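Local coordinates for protein trehalose-6-phosphate phosphatase (Neosartorya fumigata, PDB 5DXL) that belongs to the trehalose-phosphatase family of the HAD clan, with a mainly parallel central sheet and a separate four-stranded antiparallel sheet, at residues A[237-242]-A[252-257]; A[23-28]-A[211-216]; A[29-34]-A[261-266]. All coordinates share one frame; numbering follows the deposited sequence.

Contact 1. Residues A[237-242]-A[252-257]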
loop_
_atom_site.group_PDB
_atom_site.type_symbol
_atom_site.label_atom_id
_atom_site.label_comp_id
_atom_site.label_asym_id
_atom_site.label_seq_id
_atom_site.Cartn_x
_atom_site.Cartn_y
_atom_site.Cartn_z
ATOM N N HIS A 237 -5.660 -18.821 -6.651
ATOM C CA HIS A 237 -5.945 -18.418 -5.269
ATOM C C HIS A 237 -5.765 -16.911 -5.076
ATOM O O HIS A 237 -6.154 -16.362 -4.042
ATOM C CB HIS A 237 -5.029 -19.146 -4.280
ATOM C CG HIS A 237 -5.283 -20.618 -4.170
ATOM N ND1 HIS A 237 -6.200 -21.280 -4.957
ATOM C CD2 HIS A 237 -4.752 -21.549 -3.345
ATOM C CE1 HIS A 237 -6.217 -22.560 -4.628
ATOM N NE2 HIS A 237 -5.344 -22.750 -3.655
ATOM N N VAL A 238 -5.158 -16.254 -6.056
ATOM C CA VAL A 238 -4.763 -14.852 -5.917
ATOM C C VAL A 238 -5.454 -13.979 -6.948
ATOM O O VAL A 238 -5.418 -14.270 -8.141
ATOM C CB VAL A 238 -3.239 -14.677 -6.064
ATOM C CG1 VAL A 238 -2.852 -13.204 -6.011
ATOM C CG2 VAL A 238 -2.509 -15.462 -4.991
ATOM N N PHE A 239 -6.088 -12.906 -6.477
ATOM C CA PHE A 239 -6.764 -11.952 -7.337
ATOM C C PHE A 239 -6.175 -10.571 -7.095
ATOM O O PHE A 239 -6.595 -9.855 -6.168
ATOM C CB PHE A 239 -8.278 -11.949 -7.076
ATOM C CG PHE A 239 -8.926 -13.294 -7.257
ATOM C CD1 PHE A 239 -8.913 -14.226 -6.229
ATOM C CD2 PHE A 239 -9.559 -13.616 -8.444
ATOM C CE1 PHE A 239 -9.509 -15.467 -6.391
ATOM C CE2 PHE A 239 -10.165 -14.853 -8.611
ATOM C CZ PHE A 239 -10.134 -15.780 -7.578
ATOM N N SER A 240 -5.199 -10.212 -7.923
ATOM C CA SER A 240 -4.636 -8.866 -7.944
ATOM C C SER A 240 -5.458 -8.039 -8.916
ATOM O O SER A 240 -5.562 -8.370 -10.103
ATOM C CB SER A 240 -3.165 -8.873 -8.359
ATOM O OG SER A 240 -2.344 -9.441 -7.342
ATOM N N VAL A 241 -6.056 -6.974 -8.397
ATOM C CA VAL A 241 -7.052 -6.223 -9.144
ATOM C C VAL A 241 -6.751 -4.739 -9.089
ATOM O O VAL A 241 -6.725 -4.153 -8.013
ATOM C CB VAL A 241 -8.469 -6.457 -8.574
ATOM C CG1 VAL A 241 -9.525 -5.815 -9.475
ATOM C CG2 VAL A 241 -8.765 -7.943 -8.377
ATOM N N THR A 242 -6.514 -4.124 -10.242
ATOM C CA THR A 242 -6.352 -2.674 -10.279
ATOM C C THR A 242 -7.705 -1.999 -10.446
ATOM O O THR A 242 -8.640 -2.582 -10.993
ATOM C CB THR A 242 -5.404 -2.221 -11.416
ATOM O OG1 THR A 242 -5.073 -0.839 -11.232
ATOM C CG2 THR A 242 -6.044 -2.418 -12.810
ATOM N N ALA A 252 -1.502 -6.080 -12.240
ATOM C CA ALA A 252 -2.684 -6.832 -11.834
ATOM C C ALA A 252 -3.145 -7.753 -12.959
ATOM O O ALA A 252 -2.736 -7.580 -14.109
ATOM C CB ALA A 252 -3.820 -5.878 -11.445
ATOM N N SER A 253 -3.995 -8.716 -12.611
ATOM C CA SER A 253 -4.560 -9.664 -13.578
ATOM C C SER A 253 -5.987 -9.290 -13.968
ATOM O O SER A 253 -6.537 -9.823 -14.930
ATOM C CB SER A 253 -4.543 -11.086 -13.007
ATOM O OG SER A 253 -3.220 -11.496 -12.709
ATOM N N TRP A 254 -6.583 -8.383 -13.204
ATOM C CA TRP A 254 -7.981 -8.013 -13.354
ATOM C C TRP A 254 -8.142 -6.530 -13.103
ATOM O O TRP A 254 -7.250 -5.910 -12.535
ATOM C CB TRP A 254 -8.868 -8.742 -12.341
ATOM C CG TRP A 254 -8.681 -10.221 -12.217
ATOM C CD1 TRP A 254 -7.882 -10.880 -11.327
ATOM C CD2 TRP A 254 -9.357 -11.228 -12.975
ATOM N NE1 TRP A 254 -8.014 -12.244 -11.489
ATOM C CE2 TRP A 254 -8.904 -12.479 -12.504
ATOM C CE3 TRP A 254 -10.285 -11.191 -14.023
ATOM C CZ2 TRP A 254 -9.358 -13.683 -13.037
ATOM C CZ3 TRP A 254 -10.740 -12.385 -14.543
ATOM C CH2 TRP A 254 -10.274 -13.613 -14.055
ATOM N N HIS A 255 -9.291 -5.968 -13.477
ATOM C CA HIS A 255 -9.615 -4.613 -13.046
ATOM C C HIS A 255 -11.053 -4.534 -12.550
ATOM O O HIS A 255 -11.880 -5.395 -12.871
ATOM C CB HIS A 255 -9.406 -3.593 -14.181
ATOM C CG HIS A 255 -10.430 -3.703 -15.265
ATOM N ND1 HIS A 255 -10.310 -4.589 -16.317
ATOM C CD2 HIS A 255 -11.619 -3.077 -15.427
ATOM C CE1 HIS A 255 -11.381 -4.492 -17.087
ATOM N NE2 HIS A 255 -12.191 -3.586 -16.569
ATOM N N LEU A 256 -11.332 -3.509 -11.751
ATOM C CA LEU A 256 -12.690 -3.030 -11.489
ATOM C C LEU A 256 -12.691 -1.551 -11.873
ATOM O O LEU A 256 -11.702 -0.855 -11.646
ATOM C CB LEU A 256 -13.084 -3.227 -10.022
ATOM C CG LEU A 256 -13.334 -4.672 -9.591
ATOM C CD1 LEU A 256 -13.488 -4.776 -8.066
ATOM C CD2 LEU A 256 -14.575 -5.217 -10.285
ATOM N N LEU A 257 -13.769 -1.058 -12.475
ATOM C CA LEU A 257 -13.697 0.275 -13.070
ATOM C C LEU A 257 -13.636 1.403 -12.043
ATOM O O LEU A 257 -12.902 2.385 -12.234
ATOM C CB LEU A 257 -14.888 0.495 -14.015
ATOM C CG LEU A 257 -14.874 -0.328 -15.296
ATOM C CD1 LEU A 257 -16.171 -0.091 -16.048
ATOM C CD2 LEU A 257 -13.671 0.010 -16.182
HETATM O O HOH W 1 -4.126 -12.171 -9.877
HETATM O O HOH W 2 -6.853 -14.658 -10.442
#
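Val241 and Trp254, whose CA atoms lie 4.7 Å apart, pair as parallel strand neighbours, as do Thr242 and His255, although the two short strands diverge by 48°. Three carbonyl groups sew the ribbons together. Thr242 O receives Leu256 N at 2.9 Å, and Trp254 O receives Thr242 N. Ser240 O is gripped twice: Ser253 N reaches it at 3.0 Å from a tilted position, and Trp254 N makes a longer bond of 3.3 Å in the carbonyl plane. Close by, the methyl of Ala252 points at the other strand, with CB 3.3 Å from Ser240 O; so tight a fit suits a side chain of one carbon. Where the strands splay, water replaces direct pairing. One water joins Val238 O, Ser240 N and Ser253 OG; a second accepts from Trp254 NE1, at the indole edge and in its plane, and donates to Val238 O. With CG beside its own backbone N (chi1 -49°), Trp254 lays its indole alongside Phe239. The planes are inclined by 29° and offset so far that little of one ring faces the other, and the nearest atoms are Phe239 CD2 and Trp254 NE1 at 3.7 Å. Branched Val241 uses both methyls: CG2 faces Trp254 CB, while CG1 rests on the backbone at Leu256 N and meets Leu256 CG at 4.0 Å. Thr242 turns CG2 across His255 CB, leaving OG1 to bond Lys248; His255 ND1 bonds Thr3. Strand 254-256 ends the central Rossmann-like sheet of the HAD fold, and strand 238-243 is bonded along its other side to strand 211-216. Phe225 of helix 222-229 packs on Ser240, Thr242 and Ala252, whereas helix 8-17 meets Phe239 through Leu11 and Gln14.

Contact 2. Residues A[23-28]-A[211-216]; sequences FMFDYD and FVLCLG
Leu213 O is gripped by Met24 N at 2.9 Å, with a nearly straight N-H approach. The CA-H of Phe23 meets the same oxygen, Phe23 CA lying 3.3 Å from Leu213 O. Met24 O repeats the pattern one step on, accepting from Leu215 N and lying against Cys214 CA. With the strand directions only 2° apart, this is regular parallel pairing, and every residue that touches is buried, which suits the large apolar side chains here. On the face carrying Phe23, Leu213, Phe25 and Leu215, the Phe23 ring brings CZ to 3.5 Å from Phe211 CE2, the two rings meeting obliquely. Leu213 CD2 lies at the edge of the Phe23 ring, 3.8 Å from Phe23 CE1. Phe25 and Leu215 extend in the same direction, side chain by side chain, with Phe25 CE1 3.6 Å from Leu215 CD1. On the opposite face, Met24 and Cys214 meet through longer contacts: the selenomethionine bends at chi3 (-65°), placing Met24 CE 4.1 Å from Val212 CG1 and near Cys214 CB. At Asp26, whose N still bonds Leu215 O, begins the Asp-x-Asp-Gly-Thr signature of the HAD clan. Beside Gly216, Asp26 CB lies 4.0 Å from Gly216 CA. Asp26 OD1 takes Tyr27 N from above the carboxylate plane and forms a salt bridge with Lys190, while Asp28 pairs with Arg68. Strand 21-25 has strand 60-65 on its other side, so the contact occupies the middle of the sheet. Helix 222-229 packs on Met24 and Cys214, and helix 8-17 on Phe23 and Phe211, where Tyr15 meets the Phe211 ring edge-to-face.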
loop_
_atom_site.group_PDB
_atom_site.type_symbol
_atom_site.label_atom_id
_atom_site.label_comp_id
_atom_site.label_asym_id
_atom_site.label_seq_id
_atom_site.Cartn_x
_atom_site.Cartn_y
_atom_site.Cartn_z
ATOM N N PHE A 23 -7.232 -10.063 2.574
ATOM C CA PHE A 23 -7.640 -8.883 1.798
ATOM C C PHE A 23 -6.662 -7.743 2.028
ATOM O O PHE A 23 -6.329 -7.434 3.175
ATOM C CB PHE A 23 -9.045 -8.425 2.202
ATOM C CG PHE A 23 -10.136 -9.403 1.858
ATOM C CD1 PHE A 23 -10.852 -9.272 0.684
ATOM C CD2 PHE A 23 -10.464 -10.437 2.728
ATOM C CE1 PHE A 23 -11.867 -10.165 0.367
ATOM C CE2 PHE A 23 -11.474 -11.338 2.410
ATOM C CZ PHE A 23 -12.184 -11.196 1.244
HETATM N N MSE A 24 -6.172 -7.127 0.957
HETATM C CA MSE A 24 -5.318 -5.957 1.090
HETATM C C MSE A 24 -5.867 -4.861 0.182
HETATM O O MSE A 24 -5.873 -5.011 -1.043
HETATM C CB MSE A 24 -3.861 -6.315 0.745
HETATM C CG MSE A 24 -3.292 -7.373 1.688
HETATM SE SE MSE A 24 -1.439 -7.936 1.322
HETATM C CE MSE A 24 -1.682 -8.776 -0.402
ATOM N N PHE A 25 -6.338 -3.776 0.793
ATOM C CA PHE A 25 -6.964 -2.673 0.062
ATOM C C PHE A 25 -6.219 -1.368 0.240
ATOM O O PHE A 25 -5.985 -0.960 1.374
ATOM C CB PHE A 25 -8.390 -2.412 0.577
ATOM C CG PHE A 25 -9.290 -3.615 0.589
ATOM C CD1 PHE A 25 -9.287 -4.537 -0.445
ATOM C CD2 PHE A 25 -10.153 -3.804 1.640
ATOM C CE1 PHE A 25 -10.154 -5.637 -0.414
ATOM C CE2 PHE A 25 -11.033 -4.888 1.671
ATOM C CZ PHE A 25 -11.040 -5.792 0.647
ATOM N N ASP A 26 -5.890 -0.688 -0.856
ATOM C CA ASP A 26 -5.612 0.739 -0.761
ATOM C C ASP A 26 -6.940 1.397 -0.373
ATOM O O ASP A 26 -8.004 0.799 -0.547
ATOM C CB ASP A 26 -5.051 1.273 -2.092
ATOM C CG ASP A 26 -4.405 2.657 -1.975
ATOM O OD1 ASP A 26 -4.398 3.265 -0.895
ATOM O OD2 ASP A 26 -3.882 3.135 -3.000
ATOM N N TYR A 27 -6.887 2.607 0.180
ATOM C CA TYR A 27 -8.120 3.280 0.576
ATOM C C TYR A 27 -8.541 4.323 -0.478
ATOM O O TYR A 27 -9.476 4.093 -1.246
ATOM C CB TYR A 27 -7.976 3.930 1.967
ATOM C CG TYR A 27 -9.216 4.691 2.334
ATOM C CD1 TYR A 27 -10.413 4.017 2.545
ATOM C CD2 TYR A 27 -9.209 6.075 2.413
ATOM C CE1 TYR A 27 -11.578 4.701 2.841
ATOM C CE2 TYR A 27 -10.374 6.775 2.710
ATOM C CZ TYR A 27 -11.549 6.079 2.916
ATOM O OH TYR A 27 -12.707 6.756 3.212
ATOM N N ASP A 28 -7.858 5.460 -0.515
ATOM C CA ASP A 28 -8.216 6.500 -1.479
ATOM C C ASP A 28 -8.104 6.008 -2.911
ATOM O O ASP A 28 -7.147 5.328 -3.263
ATOM C CB ASP A 28 -7.326 7.730 -1.287
ATOM C CG ASP A 28 -7.633 8.459 -0.004
ATOM O OD1 ASP A 28 -8.694 9.120 0.056
ATOM O OD2 ASP A 28 -6.842 8.354 0.951
ATOM N N PHE A 211 -7.208 -17.774 -0.486
ATOM C CA PHE A 211 -7.870 -16.676 -1.185
ATOM C C PHE A 211 -7.159 -15.387 -0.819
ATOM O O PHE A 211 -7.024 -15.063 0.359
ATOM C CB PHE A 211 -9.353 -16.617 -0.812
ATOM C CG PHE A 211 -10.115 -15.467 -1.429
ATOM C CD1 PHE A 211 -10.878 -15.650 -2.570
ATOM C CD2 PHE A 211 -10.093 -14.206 -0.834
ATOM C CE1 PHE A 211 -11.602 -14.600 -3.123
ATOM C CE2 PHE A 211 -10.816 -13.151 -1.383
ATOM C CZ PHE A 211 -11.571 -13.345 -2.516
ATOM N N VAL A 212 -6.697 -14.661 -1.831
ATOM C CA VAL A 212 -6.099 -13.340 -1.631
ATOM C C VAL A 212 -6.750 -12.374 -2.602
ATOM O O VAL A 212 -6.768 -12.626 -3.803
ATOM C CB VAL A 212 -4.576 -13.334 -1.863
ATOM C CG1 VAL A 212 -4.013 -11.945 -1.619
ATOM C CG2 VAL A 212 -3.897 -14.360 -0.962
ATOM N N LEU A 213 -7.321 -11.294 -2.079
ATOM C CA LEU A 213 -7.838 -10.223 -2.929
ATOM C C LEU A 213 -7.087 -8.952 -2.607
ATOM O O LEU A 213 -7.091 -8.485 -1.462
ATOM C CB LEU A 213 -9.336 -10.019 -2.715
ATOM C CG LEU A 213 -9.976 -8.838 -3.471
ATOM C CD1 LEU A 213 -9.856 -8.980 -4.990
ATOM C CD2 LEU A 213 -11.449 -8.726 -3.093
ATOM N N CYS A 214 -6.435 -8.398 -3.621
ATOM C CA CYS A 214 -5.591 -7.232 -3.442
ATOM C C CYS A 214 -6.029 -6.167 -4.422
ATOM O O CYS A 214 -6.019 -6.405 -5.627
ATOM C CB CYS A 214 -4.130 -7.612 -3.656
ATOM S SG CYS A 214 -2.945 -6.247 -3.600
ATOM N N LEU A 215 -6.422 -5.011 -3.894
ATOM C CA LEU A 215 -7.038 -3.947 -4.691
ATOM C C LEU A 215 -6.326 -2.615 -4.526
ATOM O O LEU A 215 -6.021 -2.194 -3.405
ATOM C CB LEU A 215 -8.510 -3.778 -4.294
ATOM C CG LEU A 215 -9.469 -4.831 -4.865
ATOM C CD1 LEU A 215 -10.640 -5.073 -3.915
ATOM C CD2 LEU A 215 -9.983 -4.324 -6.200
ATOM N N GLY A 216 -6.094 -1.933 -5.644
ATOM C CA GLY A 216 -5.442 -0.635 -5.606
ATOM C C GLY A 216 -5.543 0.056 -6.951
ATOM O O GLY A 216 -5.647 -0.603 -7.987
#

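Contact 3. Residues A[29-34]-A[261-266]; sequences GTLTPI and DVIGTI
Leu31 plugs its CD2 methyl against three branched side chains, joining helix 259-270 to the loop that carries the end of the HAD signature Asp-x-Asp-Gly-Thr. The tight part is this single methyl: Leu31 CD2 lies 3.9 Å from Val262 CG1, 3.9 Å from Ile263 CD1 and 4.0 Å from Ile266 CD1. Such a group of short branches, one helical turn long, suits a leucine tip, and the Leu31 side chain crosses those of Val262 and Ile263 at about a right angle. Ile263 curls its chain back (chi2 -58°), so that CD1 also touches Leu31 O at 3.7 Å. Beside them Val262 CG2 presses on Thr30 O at 3.4 Å; this buried carbonyl oxygen has no polar partner in the model, and the valine offers it only hydrocarbon. Away from this cluster the contact is loose: Pro33 and Ile34, at the far end of the loop segment, are exposed and run clear of the helix. Helix 45-56 closes another flank, with Val47 and Thr50 on Ile263, and Thr50 and Leu54 on Ile266. Within helix 259-270, Thr265 suits its place by bonding back one turn: Thr265 OG1 donates to Asp261 O at 2.9 Å, while Thr265 N reaches the same oxygen from the opposite face of the carbonyl plane.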
loop_
_atom_site.group_PDB
_atom_site.type_symbol
_atom_site.label_atom_id
_atom_site.label_comp_id
_atom_site.label_asym_id
_atom_site.label_seq_id
_atom_site.Cartn_x
_atom_site.Cartn_y
_atom_site.Cartn_z
ATOM N N GLY A 29 -9.091 6.343 -3.736
ATOM C CA GLY A 29 -9.109 5.887 -5.118
ATOM C C GLY A 29 -9.511 4.437 -5.338
ATOM O O GLY A 29 -9.690 4.005 -6.481
ATOM N N THR A 30 -9.663 3.694 -4.245
ATOM C CA THR A 30 -9.894 2.257 -4.321
ATOM C C THR A 30 -11.199 1.905 -3.615
ATOM O O THR A 30 -12.113 1.380 -4.244
ATOM C CB THR A 30 -8.704 1.477 -3.709
ATOM O OG1 THR A 30 -7.515 1.772 -4.444
ATOM C CG2 THR A 30 -8.956 -0.035 -3.783
ATOM N N LEU A 31 -11.310 2.236 -2.330
ATOM C CA LEU A 31 -12.549 2.031 -1.587
ATOM C C LEU A 31 -13.458 3.252 -1.674
ATOM O O LEU A 31 -14.651 3.167 -1.387
ATOM C CB LEU A 31 -12.253 1.710 -0.116
ATOM C CG LEU A 31 -11.578 0.360 0.124
ATOM C CD1 LEU A 31 -11.021 0.246 1.553
ATOM C CD2 LEU A 31 -12.599 -0.742 -0.154
ATOM N N THR A 32 -12.877 4.384 -2.067
ATOM C CA THR A 32 -13.608 5.648 -2.118
ATOM C C THR A 32 -13.059 6.477 -3.273
ATOM O O THR A 32 -11.905 6.336 -3.643
ATOM C CB THR A 32 -13.493 6.407 -0.780
ATOM O OG1 THR A 32 -14.524 7.402 -0.686
ATOM C CG2 THR A 32 -12.115 7.038 -0.612
ATOM N N PRO A 33 -13.893 7.330 -3.873
ATOM C CA PRO A 33 -13.407 8.080 -5.034
ATOM C C PRO A 33 -12.270 9.056 -4.735
ATOM O O PRO A 33 -12.151 9.548 -3.609
ATOM C CB PRO A 33 -14.659 8.846 -5.495
ATOM C CG PRO A 33 -15.797 8.014 -5.022
ATOM C CD PRO A 33 -15.351 7.451 -3.695
ATOM N N ILE A 34 -11.433 9.304 -5.742
ATOM C CA ILE A 34 -10.449 10.382 -5.708
ATOM C C ILE A 34 -11.166 11.713 -5.549
ATOM O O ILE A 34 -12.114 12.001 -6.279
ATOM C CB ILE A 34 -9.601 10.443 -6.992
ATOM C CG1 ILE A 34 -8.822 9.146 -7.178
ATOM C CG2 ILE A 34 -8.649 11.634 -6.938
ATOM C CD1 ILE A 34 -7.844 8.926 -6.096
ATOM N N ASP A 261 -17.645 -0.182 -7.804
ATOM C CA ASP A 261 -17.555 -1.588 -8.186
ATOM C C ASP A 261 -16.790 -2.394 -7.139
ATOM O O ASP A 261 -17.092 -3.559 -6.899
ATOM C CB ASP A 261 -16.899 -1.722 -9.564
ATOM C CG ASP A 261 -17.655 -0.958 -10.627
ATOM O OD1 ASP A 261 -18.887 -1.149 -10.727
ATOM O OD2 ASP A 261 -17.029 -0.138 -11.318
ATOM N N VAL A 262 -15.791 -1.775 -6.522
ATOM C CA VAL A 262 -15.057 -2.434 -5.446
ATOM C C VAL A 262 -16.009 -2.731 -4.290
ATOM O O VAL A 262 -16.075 -3.859 -3.780
ATOM C CB VAL A 262 -13.884 -1.566 -4.960
ATOM C CG1 VAL A 262 -13.189 -2.223 -3.755
ATOM C CG2 VAL A 262 -12.897 -1.336 -6.101
ATOM N N ILE A 263 -16.762 -1.715 -3.879
ATOM C CA ILE A 263 -17.685 -1.891 -2.766
ATOM C C ILE A 263 -18.751 -2.920 -3.125
ATOM O O ILE A 263 -19.085 -3.775 -2.303
ATOM C CB ILE A 263 -18.328 -0.563 -2.356
ATOM C CG1 ILE A 263 -17.241 0.421 -1.905
ATOM C CG2 ILE A 263 -19.357 -0.775 -1.242
ATOM C CD1 ILE A 263 -16.379 -0.090 -0.746
ATOM N N GLY A 264 -19.248 -2.872 -4.361
ATOM C CA GLY A 264 -20.220 -3.861 -4.809
ATOM C C GLY A 264 -19.685 -5.281 -4.758
ATOM O O GLY A 264 -20.399 -6.215 -4.372
ATOM N N THR A 265 -18.423 -5.442 -5.138
ATOM C CA THR A 265 -17.769 -6.746 -5.119
ATOM C C THR A 265 -17.616 -7.275 -3.691
ATOM O O THR A 265 -17.910 -8.448 -3.419
ATOM C CB THR A 265 -16.413 -6.672 -5.795
ATOM O OG1 THR A 265 -16.626 -6.403 -7.183
ATOM C CG2 THR A 265 -15.676 -7.989 -5.665
ATOM N N ILE A 266 -17.177 -6.417 -2.776
ATOM C CA ILE A 266 -17.029 -6.854 -1.391
ATOM C C ILE A 266 -18.403 -7.176 -0.791
ATOM O O ILE A 266 -18.542 -8.152 -0.058
ATOM C CB ILE A 266 -16.294 -5.799 -0.545
ATOM C CG1 ILE A 266 -14.890 -5.585 -1.109
ATOM C CG2 ILE A 266 -16.181 -6.266 0.902
ATOM C CD1 ILE A 266 -14.216 -4.331 -0.588
#

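Contacts 1 and 2 are successive joints in one sheet, their centres about 9 Å apart: strands 21-25, 211-216, 238-243 and 254-256 lie side by side in that order, with Phe239 N and Val241 N bonding back to Val212 O and Cys214 O. Contact 3 is centred about 10 Å from contact 2 and 13 Å from contact 1; Leu256 packs on Val262 of its helix. Both segments of contact 2 precede those of contact 1. The chain between the segments of contact 3 holds all of contact 1 but only the later half of contact 2, so contacts 2 and 3 interleave. The three thus tie the early signature loop to the late strands and helix of the HAD core.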